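Local structure of MGS-M4 (4Q3M) at residues A[42-47]-A[70-75]; A[74-79]-A[105-110]; A[131-136]-A[150-155]. The protein probably acts as an aldo-keto reductase, reducing carbonyl groups with a nicotinamide cofactor, although its substrate is unknown. All coordinates share one frame; numbering follows the deposited sequence.

Contact 1. Residues A[42-47]-A[70-75]; sequences IDTAMI and VTTKLW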
ATOM      1  N   ILE A  42     -13.282 -12.341 -20.306  1.00 44.46           N
ATOM      2  CA  ILE A  42     -12.690 -13.338 -19.421  1.00 44.32           C
ATOM      3  C   ILE A  42     -11.298 -12.900 -18.976  1.00 50.21           C
ATOM      4  O   ILE A  42     -10.469 -12.509 -19.799  1.00 54.39           O
ATOM      5  CB  ILE A  42     -12.598 -14.718 -20.102  1.00 46.15           C
ATOM      6  CG1 ILE A  42     -13.954 -15.123 -20.684  1.00 46.13           C
ATOM      7  CG2 ILE A  42     -12.105 -15.767 -19.117  1.00 48.75           C
ATOM      8  CD1 ILE A  42     -15.015 -15.388 -19.639  1.00 47.18           C
ATOM      9  N   ASP A  43     -11.045 -12.966 -17.673  1.00 48.29           N
ATOM     10  CA  ASP A  43      -9.771 -12.529 -17.116  1.00 43.11           C
ATOM     11  C   ASP A  43      -9.000 -13.692 -16.495  1.00 40.80           C
ATOM     12  O   ASP A  43      -9.454 -14.300 -15.525  1.00 42.45           O
ATOM     13  CB  ASP A  43      -9.997 -11.433 -16.072  1.00 44.44           C
ATOM     14  CG  ASP A  43      -8.700 -10.891 -15.503  1.00 45.53           C
ATOM     15  OD1 ASP A  43      -8.172  -9.906 -16.060  1.00 47.91           O
ATOM     16  OD2 ASP A  43      -8.211 -11.446 -14.496  1.00 42.79           O
ATOM     17  N   THR A  44      -7.833 -13.994 -17.056  1.00 40.56           N
ATOM     18  CA  THR A  44      -7.004 -15.083 -16.550  1.00 46.64           C
ATOM     19  C   THR A  44      -5.545 -14.656 -16.402  1.00 44.98           C
ATOM     20  O   THR A  44      -5.214 -13.481 -16.566  1.00 40.01           O
ATOM     21  CB  THR A  44      -7.082 -16.323 -17.466  1.00 50.95           C
ATOM     22  OG1 THR A  44      -6.318 -17.393 -16.894  1.00 55.07           O
ATOM     23  CG2 THR A  44      -6.547 -16.006 -18.855  1.00 48.20           C
ATOM     24  N   ALA A  45      -4.684 -15.618 -16.081  1.00 48.14           N
ATOM     25  CA  ALA A  45      -3.252 -15.374 -15.920  1.00 43.31           C
ATOM     26  C   ALA A  45      -2.491 -16.696 -15.927  1.00 41.95           C
ATOM     27  O   ALA A  45      -3.074 -17.754 -15.696  1.00 43.24           O
ATOM     28  CB  ALA A  45      -2.975 -14.606 -14.636  1.00 42.29           C
ATOM     29  N   MET A  46      -1.189 -16.631 -16.186  1.00 41.31           N
ATOM     30  CA  MET A  46      -0.391 -17.850 -16.260  1.00 41.65           C
ATOM     31  C   MET A  46      -0.230 -18.488 -14.881  1.00 45.08           C
ATOM     32  O   MET A  46      -0.111 -19.709 -14.778  1.00 46.51           O
ATOM     33  CB  MET A  46       0.980 -17.570 -16.893  1.00 40.66           C
ATOM     34  CG  MET A  46       2.093 -17.162 -15.932  1.00 41.33           C
ATOM     35  SD  MET A  46       2.955 -18.535 -15.129  1.00 51.27           S
ATOM     36  CE  MET A  46       3.034 -19.723 -16.466  1.00 78.79           C
ATOM     37  N   ILE A  47      -0.254 -17.675 -13.830  1.00 47.65           N
ATOM     38  CA  ILE A  47      -0.074 -18.181 -12.475  1.00 50.48           C
ATOM     39  C   ILE A  47      -1.315 -18.933 -11.995  1.00 55.12           C
ATOM     40  O   ILE A  47      -1.239 -19.752 -11.078  1.00 58.25           O
ATOM     41  CB  ILE A  47       0.264 -17.039 -11.487  1.00 44.89           C
ATOM     42  CG1 ILE A  47       0.922 -17.596 -10.222  1.00 48.53           C
ATOM     43  CG2 ILE A  47      -0.971 -16.210 -11.162  1.00 39.89           C
ATOM     44  CD1 ILE A  47       2.204 -18.355 -10.487  1.00 43.92           C
ATOM     45  N   VAL A  70     -10.442 -11.413 -24.056  1.00 45.45           N
ATOM     46  CA  VAL A  70      -9.609 -12.307 -23.259  1.00 41.56           C
ATOM     47  C   VAL A  70      -8.372 -11.600 -22.718  1.00 40.03           C
ATOM     48  O   VAL A  70      -7.550 -11.091 -23.482  1.00 39.44           O
ATOM     49  CB  VAL A  70      -9.164 -13.538 -24.068  1.00 43.21           C
ATOM     50  CG1 VAL A  70      -8.353 -14.482 -23.191  1.00 37.79           C
ATOM     51  CG2 VAL A  70     -10.370 -14.251 -24.654  1.00 47.52           C
ATOM     52  N   THR A  71      -8.248 -11.573 -21.396  1.00 41.69           N
ATOM     53  CA  THR A  71      -7.091 -10.976 -20.744  1.00 42.28           C
ATOM     54  C   THR A  71      -6.285 -12.022 -19.988  1.00 43.11           C
ATOM     55  O   THR A  71      -6.831 -12.771 -19.178  1.00 43.86           O
ATOM     56  CB  THR A  71      -7.500  -9.865 -19.757  1.00 46.87           C
ATOM     57  OG1 THR A  71      -8.192  -8.826 -20.460  1.00 50.41           O
ATOM     58  CG2 THR A  71      -6.273  -9.274 -19.074  1.00 48.32           C
ATOM     59  N   THR A  72      -4.987 -12.078 -20.260  1.00 38.37           N
ATOM     60  CA  THR A  72      -4.084 -12.879 -19.448  1.00 43.06           C
ATOM     61  C   THR A  72      -2.912 -12.013 -19.003  1.00 42.04           C
ATOM     62  O   THR A  72      -2.715 -10.908 -19.512  1.00 39.57           O
ATOM     63  CB  THR A  72      -3.572 -14.122 -20.194  1.00 46.48           C
ATOM     64  OG1 THR A  72      -2.878 -14.978 -19.276  1.00 41.87           O
ATOM     65  CG2 THR A  72      -2.643 -13.729 -21.321  1.00 47.35           C
ATOM     66  N   LYS A  73      -2.146 -12.511 -18.040  1.00 42.32           N
ATOM     67  CA  LYS A  73      -1.088 -11.714 -17.439  1.00 41.83           C
ATOM     68  C   LYS A  73       0.247 -12.435 -17.467  1.00 40.16           C
ATOM     69  O   LYS A  73       0.307 -13.662 -17.542  1.00 39.70           O
ATOM     70  CB  LYS A  73      -1.447 -11.354 -15.997  1.00 39.89           C
ATOM     71  CG  LYS A  73      -2.880 -10.893 -15.820  1.00 42.40           C
ATOM     72  CD  LYS A  73      -3.177 -10.526 -14.381  1.00 41.47           C
ATOM     73  CE  LYS A  73      -4.658 -10.251 -14.188  1.00 40.67           C
ATOM     74  NZ  LYS A  73      -5.481 -11.486 -14.327  1.00 42.57           N
ATOM     75  N   LEU A  74       1.318 -11.657 -17.395  1.00 41.31           N
ATOM     76  CA  LEU A  74       2.657 -12.212 -17.374  1.00 45.11           C
ATOM     77  C   LEU A  74       3.147 -12.286 -15.929  1.00 47.39           C
ATOM     78  O   LEU A  74       3.094 -11.293 -15.206  1.00 46.00           O
ATOM     79  CB  LEU A  74       3.603 -11.358 -18.205  1.00 46.05           C
ATOM     80  CG  LEU A  74       5.054 -11.681 -17.885  1.00 51.21           C
ATOM     81  CD1 LEU A  74       5.497 -12.773 -18.821  1.00 53.66           C
ATOM     82  CD2 LEU A  74       5.932 -10.482 -17.992  1.00 50.25           C
ATOM     83  N   TRP A  75       3.625 -13.453 -15.509  1.00 45.53           N
ATOM     84  CA  TRP A  75       4.020 -13.645 -14.116  1.00 42.73           C
ATOM     85  C   TRP A  75       5.411 -13.078 -13.816  1.00 41.01           C
ATOM     86  O   TRP A  75       6.234 -12.912 -14.717  1.00 42.44           O
ATOM     87  CB  TRP A  75       3.962 -15.130 -13.751  1.00 42.03           C
ATOM     88  CG  TRP A  75       4.214 -15.412 -12.303  1.00 39.70           C
ATOM     89  CD1 TRP A  75       5.204 -16.191 -11.782  1.00 40.80           C
ATOM     90  CD2 TRP A  75       3.475 -14.900 -11.186  1.00 41.55           C
ATOM     91  NE1 TRP A  75       5.121 -16.206 -10.410  1.00 46.15           N
ATOM     92  CE2 TRP A  75       4.070 -15.419 -10.019  1.00 40.60           C
ATOM     93  CE3 TRP A  75       2.367 -14.055 -11.058  1.00 37.65           C
ATOM     94  CZ2 TRP A  75       3.594 -15.124  -8.743  1.00 41.48           C
ATOM     95  CZ3 TRP A  75       1.897 -13.763  -9.790  1.00 40.23           C
ATOM     96  CH2 TRP A  75       2.510 -14.296  -8.650  1.00 40.09           C
TER
HETATM   97  O   HOH W   1      -9.591  -8.526 -17.527  1.00 30.06           O

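Contact 2. Residues A[74-79]-A[105-110]; sequences LWNTDQ and IHWFKG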
ATOM      1  N   LEU A  74       1.318 -11.657 -17.395  1.00 41.31           N
ATOM      2  CA  LEU A  74       2.657 -12.212 -17.374  1.00 45.11           C
ATOM      3  C   LEU A  74       3.147 -12.286 -15.929  1.00 47.39           C
ATOM      4  O   LEU A  74       3.094 -11.293 -15.206  1.00 46.00           O
ATOM      5  CB  LEU A  74       3.603 -11.358 -18.205  1.00 46.05           C
ATOM      6  CG  LEU A  74       5.054 -11.681 -17.885  1.00 51.21           C
ATOM      7  CD1 LEU A  74       5.497 -12.773 -18.821  1.00 53.66           C
ATOM      8  CD2 LEU A  74       5.932 -10.482 -17.992  1.00 50.25           C
ATOM      9  N   TRP A  75       3.625 -13.453 -15.509  1.00 45.53           N
ATOM     10  CA  TRP A  75       4.020 -13.645 -14.116  1.00 42.73           C
ATOM     11  C   TRP A  75       5.411 -13.078 -13.816  1.00 41.01           C
ATOM     12  O   TRP A  75       6.234 -12.912 -14.717  1.00 42.44           O
ATOM     13  CB  TRP A  75       3.962 -15.130 -13.751  1.00 42.03           C
ATOM     14  CG  TRP A  75       4.214 -15.412 -12.303  1.00 39.70           C
ATOM     15  CD1 TRP A  75       5.204 -16.191 -11.782  1.00 40.80           C
ATOM     16  CD2 TRP A  75       3.475 -14.900 -11.186  1.00 41.55           C
ATOM     17  NE1 TRP A  75       5.121 -16.206 -10.410  1.00 46.15           N
ATOM     18  CE2 TRP A  75       4.070 -15.419 -10.019  1.00 40.60           C
ATOM     19  CE3 TRP A  75       2.367 -14.055 -11.058  1.00 37.65           C
ATOM     20  CZ2 TRP A  75       3.594 -15.124  -8.743  1.00 41.48           C
ATOM     21  CZ3 TRP A  75       1.897 -13.763  -9.790  1.00 40.23           C
ATOM     22  CH2 TRP A  75       2.510 -14.296  -8.650  1.00 40.09           C
ATOM     23  N   ASN A  76       5.650 -12.787 -12.539  1.00 37.61           N
ATOM     24  CA  ASN A  76       6.877 -12.145 -12.068  1.00 41.54           C
ATOM     25  C   ASN A  76       8.170 -12.804 -12.542  1.00 44.53           C
ATOM     26  O   ASN A  76       9.135 -12.119 -12.883  1.00 43.46           O
ATOM     27  CB  ASN A  76       6.879 -12.098 -10.537  1.00 42.80           C
ATOM     28  CG  ASN A  76       5.614 -11.487  -9.970  1.00 45.27           C
ATOM     29  OD1 ASN A  76       4.681 -11.164 -10.705  1.00 43.16           O
ATOM     30  ND2 ASN A  76       5.572 -11.332  -8.651  1.00 48.85           N
ATOM     31  N   THR A  77       8.186 -14.133 -12.560  1.00 47.13           N
ATOM     32  CA  THR A  77       9.396 -14.878 -12.893  1.00 48.09           C
ATOM     33  C   THR A  77       9.790 -14.746 -14.362  1.00 45.64           C
ATOM     34  O   THR A  77      10.920 -15.059 -14.737  1.00 48.66           O
ATOM     35  CB  THR A  77       9.237 -16.376 -12.567  1.00 51.61           C
ATOM     36  OG1 THR A  77       8.187 -16.934 -13.366  1.00 52.60           O
ATOM     37  CG2 THR A  77       8.909 -16.571 -11.095  1.00 52.85           C
ATOM     38  N   ASP A  78       8.862 -14.282 -15.192  1.00 41.56           N
ATOM     39  CA  ASP A  78       9.103 -14.210 -16.628  1.00 43.68           C
ATOM     40  C   ASP A  78       9.404 -12.792 -17.110  1.00 45.61           C
ATOM     41  O   ASP A  78       9.494 -12.553 -18.315  1.00 46.58           O
ATOM     42  CB  ASP A  78       7.899 -14.759 -17.393  1.00 39.49           C
ATOM     43  CG  ASP A  78       7.702 -16.245 -17.196  1.00 41.47           C
ATOM     44  OD1 ASP A  78       8.705 -16.965 -17.012  1.00 43.70           O
ATOM     45  OD2 ASP A  78       6.535 -16.694 -17.228  1.00 43.67           O
ATOM     46  N   GLN A  79       9.554 -11.853 -16.181  1.00 42.61           N
ATOM     47  CA  GLN A  79       9.837 -10.471 -16.555  1.00 42.46           C
ATOM     48  C   GLN A  79      11.216 -10.351 -17.195  1.00 45.79           C
ATOM     49  O   GLN A  79      12.173 -10.994 -16.762  1.00 45.58           O
ATOM     50  CB  GLN A  79       9.722  -9.539 -15.345  1.00 39.53           C
ATOM     51  CG  GLN A  79       8.296  -9.355 -14.848  1.00 35.11           C
ATOM     52  CD  GLN A  79       8.131  -8.130 -13.969  1.00 35.79           C
ATOM     53  OE1 GLN A  79       8.999  -7.257 -13.930  1.00 37.21           O
ATOM     54  NE2 GLN A  79       7.010  -8.057 -13.261  1.00 34.19           N
ATOM     55  N   ILE A 105       1.253  -6.782 -17.098  1.00 39.76           N
ATOM     56  CA  ILE A 105       2.326  -7.114 -16.170  1.00 36.15           C
ATOM     57  C   ILE A 105       1.697  -7.309 -14.796  1.00 37.35           C
ATOM     58  O   ILE A 105       1.084  -6.389 -14.255  1.00 37.83           O
ATOM     59  CB  ILE A 105       3.407  -6.018 -16.111  1.00 35.87           C
ATOM     60  CG1 ILE A 105       3.940  -5.713 -17.514  1.00 36.76           C
ATOM     61  CG2 ILE A 105       4.540  -6.435 -15.185  1.00 29.50           C
ATOM     62  CD1 ILE A 105       5.002  -4.634 -17.547  1.00 26.49           C
ATOM     63  N   HIS A 106       1.841  -8.508 -14.240  1.00 38.07           N
ATOM     64  CA  HIS A 106       1.094  -8.897 -13.046  1.00 35.20           C
ATOM     65  C   HIS A 106       1.497  -8.104 -11.801  1.00 35.10           C
ATOM     66  O   HIS A 106       0.637  -7.633 -11.056  1.00 32.19           O
ATOM     67  CB  HIS A 106       1.268 -10.395 -12.786  1.00 38.26           C
ATOM     68  CG  HIS A 106       0.102 -11.027 -12.091  1.00 42.35           C
ATOM     69  ND1 HIS A 106      -0.258 -12.343 -12.291  1.00 44.67           N
ATOM     70  CD2 HIS A 106      -0.788 -10.524 -11.203  1.00 46.19           C
ATOM     71  CE1 HIS A 106      -1.318 -12.623 -11.555  1.00 47.66           C
ATOM     72  NE2 HIS A 106      -1.660 -11.537 -10.885  1.00 48.28           N
ATOM     73  N   TRP A 107       2.799  -7.964 -11.580  1.00 36.47           N
ATOM     74  CA  TRP A 107       3.305  -7.224 -10.425  1.00 37.70           C
ATOM     75  C   TRP A 107       4.504  -6.357 -10.798  1.00 39.19           C
ATOM     76  O   TRP A 107       5.162  -6.590 -11.812  1.00 38.06           O
ATOM     77  CB  TRP A 107       3.699  -8.182  -9.297  1.00 38.17           C
ATOM     78  CG  TRP A 107       2.563  -8.973  -8.720  1.00 40.03           C
ATOM     79  CD1 TRP A 107       2.115 -10.191  -9.143  1.00 44.36           C
ATOM     80  CD2 TRP A 107       1.748  -8.613  -7.598  1.00 38.13           C
ATOM     81  NE1 TRP A 107       1.065 -10.608  -8.361  1.00 43.32           N
ATOM     82  CE2 TRP A 107       0.820  -9.658  -7.405  1.00 40.36           C
ATOM     83  CE3 TRP A 107       1.709  -7.510  -6.740  1.00 35.93           C
ATOM     84  CZ2 TRP A 107      -0.137  -9.629  -6.392  1.00 35.79           C
ATOM     85  CZ3 TRP A 107       0.759  -7.483  -5.734  1.00 39.57           C
ATOM     86  CH2 TRP A 107      -0.151  -8.536  -5.568  1.00 37.98           C
ATOM     87  N   PHE A 108       4.788  -5.359  -9.967  1.00 37.07           N
ATOM     88  CA  PHE A 108       5.973  -4.529 -10.151  1.00 35.02           C
ATOM     89  C   PHE A 108       7.197  -5.210  -9.550  1.00 31.72           C
ATOM     90  O   PHE A 108       7.187  -5.611  -8.387  1.00 34.15           O
ATOM     91  CB  PHE A 108       5.772  -3.148  -9.524  1.00 23.69           C
ATOM     92  CG  PHE A 108       6.949  -2.229  -9.693  1.00 33.76           C
ATOM     93  CD1 PHE A 108       7.155  -1.557 -10.887  1.00 28.87           C
ATOM     94  CD2 PHE A 108       7.845  -2.032  -8.655  1.00 31.07           C
ATOM     95  CE1 PHE A 108       8.236  -0.709 -11.044  1.00 27.72           C
ATOM     96  CE2 PHE A 108       8.927  -1.186  -8.807  1.00 30.15           C
ATOM     97  CZ  PHE A 108       9.122  -0.523 -10.001  1.00 29.26           C
ATOM     98  N   LYS A 109       8.248  -5.345 -10.352  1.00 35.22           N
ATOM     99  CA  LYS A 109       9.473  -6.002  -9.910  1.00 34.43           C
ATOM    100  C   LYS A 109      10.701  -5.175 -10.272  1.00 36.72           C
ATOM    101  O   LYS A 109      11.699  -5.708 -10.753  1.00 41.47           O
ATOM    102  CB  LYS A 109       9.584  -7.400 -10.527  1.00 33.22           C
ATOM    103  CG  LYS A 109       8.448  -8.342 -10.157  1.00 38.62           C
ATOM    104  CD  LYS A 109       8.569  -8.829  -8.721  1.00 39.17           C
ATOM    105  CE  LYS A 109       9.810  -9.690  -8.536  1.00 36.88           C
ATOM    106  NZ  LYS A 109       9.870 -10.298  -7.178  1.00 37.14           N
ATOM    107  N   GLY A 110      10.623  -3.869 -10.035  1.00 36.79           N
ATOM    108  CA  GLY A 110      11.701  -2.966 -10.392  1.00 37.62           C
ATOM    109  C   GLY A 110      11.415  -2.253 -11.701  1.00 36.76           C
ATOM    110  O   GLY A 110      10.732  -2.793 -12.570  1.00 39.83           O
TER
HETATM  111  O   HOH W   2       4.825  -9.715 -13.124  1.00 37.16           O

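Contact 3. Residues A[131-136]-A[150-155]; sequences KAIGVS and AKIPPM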
ATOM      1  N   LYS A 131      -4.019  -6.762 -28.603  1.00 52.60           N
ATOM      2  CA  LYS A 131      -4.841  -5.632 -29.014  1.00 51.78           C
ATOM      3  C   LYS A 131      -4.761  -4.488 -28.010  1.00 49.60           C
ATOM      4  O   LYS A 131      -5.116  -3.351 -28.322  1.00 52.54           O
ATOM      5  CB  LYS A 131      -6.293  -6.073 -29.199  1.00 47.58           C
ATOM      6  CG  LYS A 131      -6.485  -7.083 -30.317  1.00 48.36           C
ATOM      7  CD  LYS A 131      -5.945  -6.543 -31.632  1.00 50.73           C
ATOM      8  CE  LYS A 131      -6.046  -7.574 -32.743  1.00 54.43           C
ATOM      9  NZ  LYS A 131      -5.511  -7.047 -34.029  1.00 57.55           N
ATOM     10  N   ALA A 132      -4.290  -4.797 -26.807  1.00 45.50           N
ATOM     11  CA  ALA A 132      -4.126  -3.795 -25.763  1.00 45.16           C
ATOM     12  C   ALA A 132      -3.095  -4.251 -24.737  1.00 45.28           C
ATOM     13  O   ALA A 132      -3.054  -5.423 -24.364  1.00 42.56           O
ATOM     14  CB  ALA A 132      -5.457  -3.504 -25.088  1.00 44.98           C
ATOM     15  N   ILE A 133      -2.259  -3.321 -24.285  1.00 43.24           N
ATOM     16  CA  ILE A 133      -1.239  -3.632 -23.290  1.00 36.95           C
ATOM     17  C   ILE A 133      -1.376  -2.736 -22.066  1.00 35.77           C
ATOM     18  O   ILE A 133      -1.727  -1.561 -22.178  1.00 34.71           O
ATOM     19  CB  ILE A 133       0.182  -3.491 -23.871  1.00 34.38           C
ATOM     20  CG1 ILE A 133       0.357  -2.124 -24.537  1.00 33.53           C
ATOM     21  CG2 ILE A 133       0.463  -4.602 -24.869  1.00 32.66           C
ATOM     22  CD1 ILE A 133       1.744  -1.887 -25.089  1.00 32.65           C
ATOM     23  N   GLY A 134      -1.100  -3.299 -20.894  1.00 36.46           N
ATOM     24  CA  GLY A 134      -1.196  -2.554 -19.653  1.00 35.78           C
ATOM     25  C   GLY A 134      -0.443  -3.217 -18.517  1.00 36.36           C
ATOM     26  O   GLY A 134       0.415  -4.071 -18.742  1.00 32.78           O
ATOM     27  N   VAL A 135      -0.765  -2.820 -17.290  1.00 37.31           N
ATOM     28  CA  VAL A 135      -0.114  -3.378 -16.111  1.00 34.68           C
ATOM     29  C   VAL A 135      -1.116  -3.785 -15.040  1.00 36.27           C
ATOM     30  O   VAL A 135      -2.323  -3.593 -15.192  1.00 34.92           O
ATOM     31  CB  VAL A 135       0.884  -2.385 -15.490  1.00 29.61           C
ATOM     32  CG1 VAL A 135       2.084  -2.199 -16.401  1.00 31.56           C
ATOM     33  CG2 VAL A 135       0.201  -1.053 -15.205  1.00 28.55           C
ATOM     34  N   SER A 136      -0.598  -4.351 -13.956  1.00 38.66           N
ATOM     35  CA  SER A 136      -1.410  -4.716 -12.804  1.00 37.20           C
ATOM     36  C   SER A 136      -0.596  -4.535 -11.528  1.00 35.24           C
ATOM     37  O   SER A 136       0.616  -4.753 -11.526  1.00 34.14           O
ATOM     38  CB  SER A 136      -1.910  -6.156 -12.922  1.00 34.94           C
ATOM     39  OG  SER A 136      -2.700  -6.516 -11.802  1.00 30.88           O
ATOM     40  N   ALA A 150       7.696   4.600 -21.909  1.00 38.57           N
ATOM     41  CA  ALA A 150       7.025   3.781 -22.914  1.00 38.81           C
ATOM     42  C   ALA A 150       6.840   4.557 -24.211  1.00 43.99           C
ATOM     43  O   ALA A 150       6.730   5.783 -24.206  1.00 46.26           O
ATOM     44  CB  ALA A 150       5.684   3.282 -22.400  1.00 36.60           C
ATOM     45  N   LYS A 151       6.817   3.834 -25.325  1.00 43.47           N
ATOM     46  CA  LYS A 151       6.554   4.435 -26.624  1.00 49.11           C
ATOM     47  C   LYS A 151       5.097   4.190 -26.996  1.00 50.61           C
ATOM     48  O   LYS A 151       4.526   4.887 -27.836  1.00 55.29           O
ATOM     49  CB  LYS A 151       7.501   3.869 -27.681  1.00 54.58           C
ATOM     50  CG  LYS A 151       8.969   4.058 -27.326  1.00 59.57           C
ATOM     51  CD  LYS A 151       9.893   3.532 -28.409  1.00 65.05           C
ATOM     52  CE  LYS A 151      11.347   3.791 -28.052  1.00 65.78           C
ATOM     53  NZ  LYS A 151      11.614   5.242 -27.844  1.00 67.41           N
ATOM     54  N   ILE A 152       4.508   3.188 -26.354  1.00 46.00           N
ATOM     55  CA  ILE A 152       3.077   2.939 -26.437  1.00 43.92           C
ATOM     56  C   ILE A 152       2.508   2.947 -25.021  1.00 40.92           C
ATOM     57  O   ILE A 152       2.578   1.940 -24.318  1.00 39.26           O
ATOM     58  CB  ILE A 152       2.763   1.600 -27.128  1.00 43.12           C
ATOM     59  CG1 ILE A 152       3.403   1.558 -28.517  1.00 44.82           C
ATOM     60  CG2 ILE A 152       1.259   1.386 -27.223  1.00 42.65           C
ATOM     61  CD1 ILE A 152       3.275   0.222 -29.210  1.00 46.64           C
ATOM     62  N   PRO A 153       1.960   4.099 -24.599  1.00 40.71           N
ATOM     63  CA  PRO A 153       1.486   4.347 -23.231  1.00 38.36           C
ATOM     64  C   PRO A 153       0.539   3.272 -22.701  1.00 41.10           C
ATOM     65  O   PRO A 153      -0.278   2.753 -23.462  1.00 41.62           O
ATOM     66  CB  PRO A 153       0.760   5.690 -23.355  1.00 38.37           C
ATOM     67  CG  PRO A 153       1.431   6.368 -24.495  1.00 39.19           C
ATOM     68  CD  PRO A 153       1.766   5.274 -25.467  1.00 40.84           C
ATOM     69  N   PRO A 154       0.662   2.939 -21.405  1.00 43.53           N
ATOM     70  CA  PRO A 154      -0.189   1.960 -20.717  1.00 39.48           C
ATOM     71  C   PRO A 154      -1.672   2.252 -20.908  1.00 35.38           C
ATOM     72  O   PRO A 154      -2.079   3.413 -20.891  1.00 34.48           O
ATOM     73  CB  PRO A 154       0.216   2.118 -19.250  1.00 43.22           C
ATOM     74  CG  PRO A 154       1.621   2.597 -19.307  1.00 45.01           C
ATOM     75  CD  PRO A 154       1.692   3.495 -20.509  1.00 45.72           C
ATOM     76  N   MET A 155      -2.466   1.203 -21.085  1.00 38.71           N
ATOM     77  CA  MET A 155      -3.882   1.366 -21.380  1.00 39.33           C
ATOM     78  C   MET A 155      -4.757   0.919 -20.215  1.00 35.85           C
ATOM     79  O   MET A 155      -5.865   1.423 -20.033  1.00 42.07           O
ATOM     80  CB  MET A 155      -4.249   0.584 -22.644  1.00 40.93           C
ATOM     81  CG  MET A 155      -3.331   0.863 -23.825  1.00 41.95           C
ATOM     82  SD  MET A 155      -3.689  -0.161 -25.264  1.00 41.23           S
ATOM     83  CE  MET A 155      -2.382   0.355 -26.376  1.00 35.78           C
TER

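Contact 1. Residues A[42-47]-A[70-75]
I42 and D43 pair in parallel with V70 and T71, joining strands 41-43 and 69-74 of the alpha/beta (TIM) barrel. T71 N donates to I42 O at 2.9 Å, and T44 N donates to T71 O at 2.6 Å; both bonds are nearly straight. The two strands belong to one beta-alpha-beta unit, linked by helix 51-59.

Past D43 the first segment leaves the strand, and side chains carry more of the contact. The long K73 chain runs back toward D43 and bends only at its last torsion. Its NZ forms a salt bridge with D43 OD2 at 2.7 Å, meeting the syn side 30° out of the carboxylate plane. The same NZ bonds T44 O at 3.0 Å from above the carbonyl plane. The D43-K73 salt bridge is consistent with the Asp-Lys pair of the aldo-keto reductase active site. A45 CB packs against K73 CB at 3.8 Å. D43 has CG anti to its backbone N (chi1 -177°), which carries the carboxylate to the T71 side, where OD1 takes bonds from Q158 and a water.

T44 and T72 lie side by side. T44 OG1 bonds N50, and T72 OG1 bonds E51.

M46 and I47 both pack on W75. The M46 SD makes an oblique Met-aromatic contact. I47 CD1 sits over one face of W75, 3.6 Å from the centroid of its five-membered ring, a CH-pi contact 13° off the normal.

Contact 2. Residues A[74-79]-A[105-110]
H106 turns its CG away from its backbone N (chi1 -151°), which brings the imidazole up to W75, while the extended Q79 chain reaches W107 O. W75, H106 and W107 form an aromatic cluster in the loops after strands 69-74 and 102-105 of the TIM barrel. A parallel bridge, L74 with I105, leads into it, and H106 N bonds L74 O at 3.2 Å.

The W75 edge points at the H106 face in an offset edge-to-face pair. The planes stand at 80°, with the six-membered ring of W75 and the H106 ring 5.1 Å apart by centroids. H106 ND1 lies 3.4 Å from W75 CE3. A histidine here is consistent with the active-site histidine of aldo-keto reductases.

N76 OD1 sits at the W107 ring edge, 3.2 Å from W107 CD1, with the amide and ring planes 77° apart. Its ND2 bonds the carbonyl of Y274, whose ring packs edge-to-face with W107.

Q79 NE2 donates to W107 O at 2.8 Å and to a water at 2.7 Å. That water also accepts from W107 N. The bent K109 chain crosses the Q79 amide, and its NZ bonds the carbonyls of V272 and Y274. K109 CG lies 3.4 Å from Q79 NE2.

Contact 3. Residues A[131-136]-A[150-155]
Backbone hydrogen bonding between I133 and M155 fixes the contact at one point. M155 N donates to I133 O at 3.1 Å, in the carbonyl plane. The contact spans a beta-alpha-beta unit of the TIM barrel: I133 is in strand 133-136 and M155 comes just before strand 156-160, with helix 140-149 between.

A second polar contact uses sulfur. I133 N makes a weak hydrogen bond to M155 SD at 3.6 Å. The M155 chain is extended beyond CG, which lets it run along the I133 backbone from its O to its N. The loop 150-155 is also held from other sides: E122 bonds the N of I152, and Y118 bonds its O.

Apolar contacts fill in around this grip. P154 packs on L146 and M147 of helix 140-149, and M155 touches N7 and N8. M155 SD touches A132 CB at 3.8 Å, and M155 CE lies 4.1 Å from I133 CG1. Replacing M155 by an alanine would probably leave I133 N without its weak sulfur partner and open a gap beside A132 and I133. I133 and I152 cross at about a right angle, with I133 CD1 3.9 Å from I152 CG2.

How the contacts relate
The three contacts follow neighbouring strands of the parallel barrel sheet, in the order 41-43, 69-74, 102-105, 133-136 and 156-160. Contacts 1 and 2 share L74 and W75, and their centres are about 12 Å apart. Both reach the C-terminal ends of their strands, where I47 CG2 packs on H106 CE1 at 3.6 Å. Contacts 2 and 3 lie about 14 Å apart, centre to centre. They meet where I105 N probably bonds G134 O. Contact 3 comes last along the chain and joins strand 133-136 to the loop before strand 156-160. Contacts 1 and 2 thus contribute to the probable active-site end, and contact 3 lies toward the other end of the barrel.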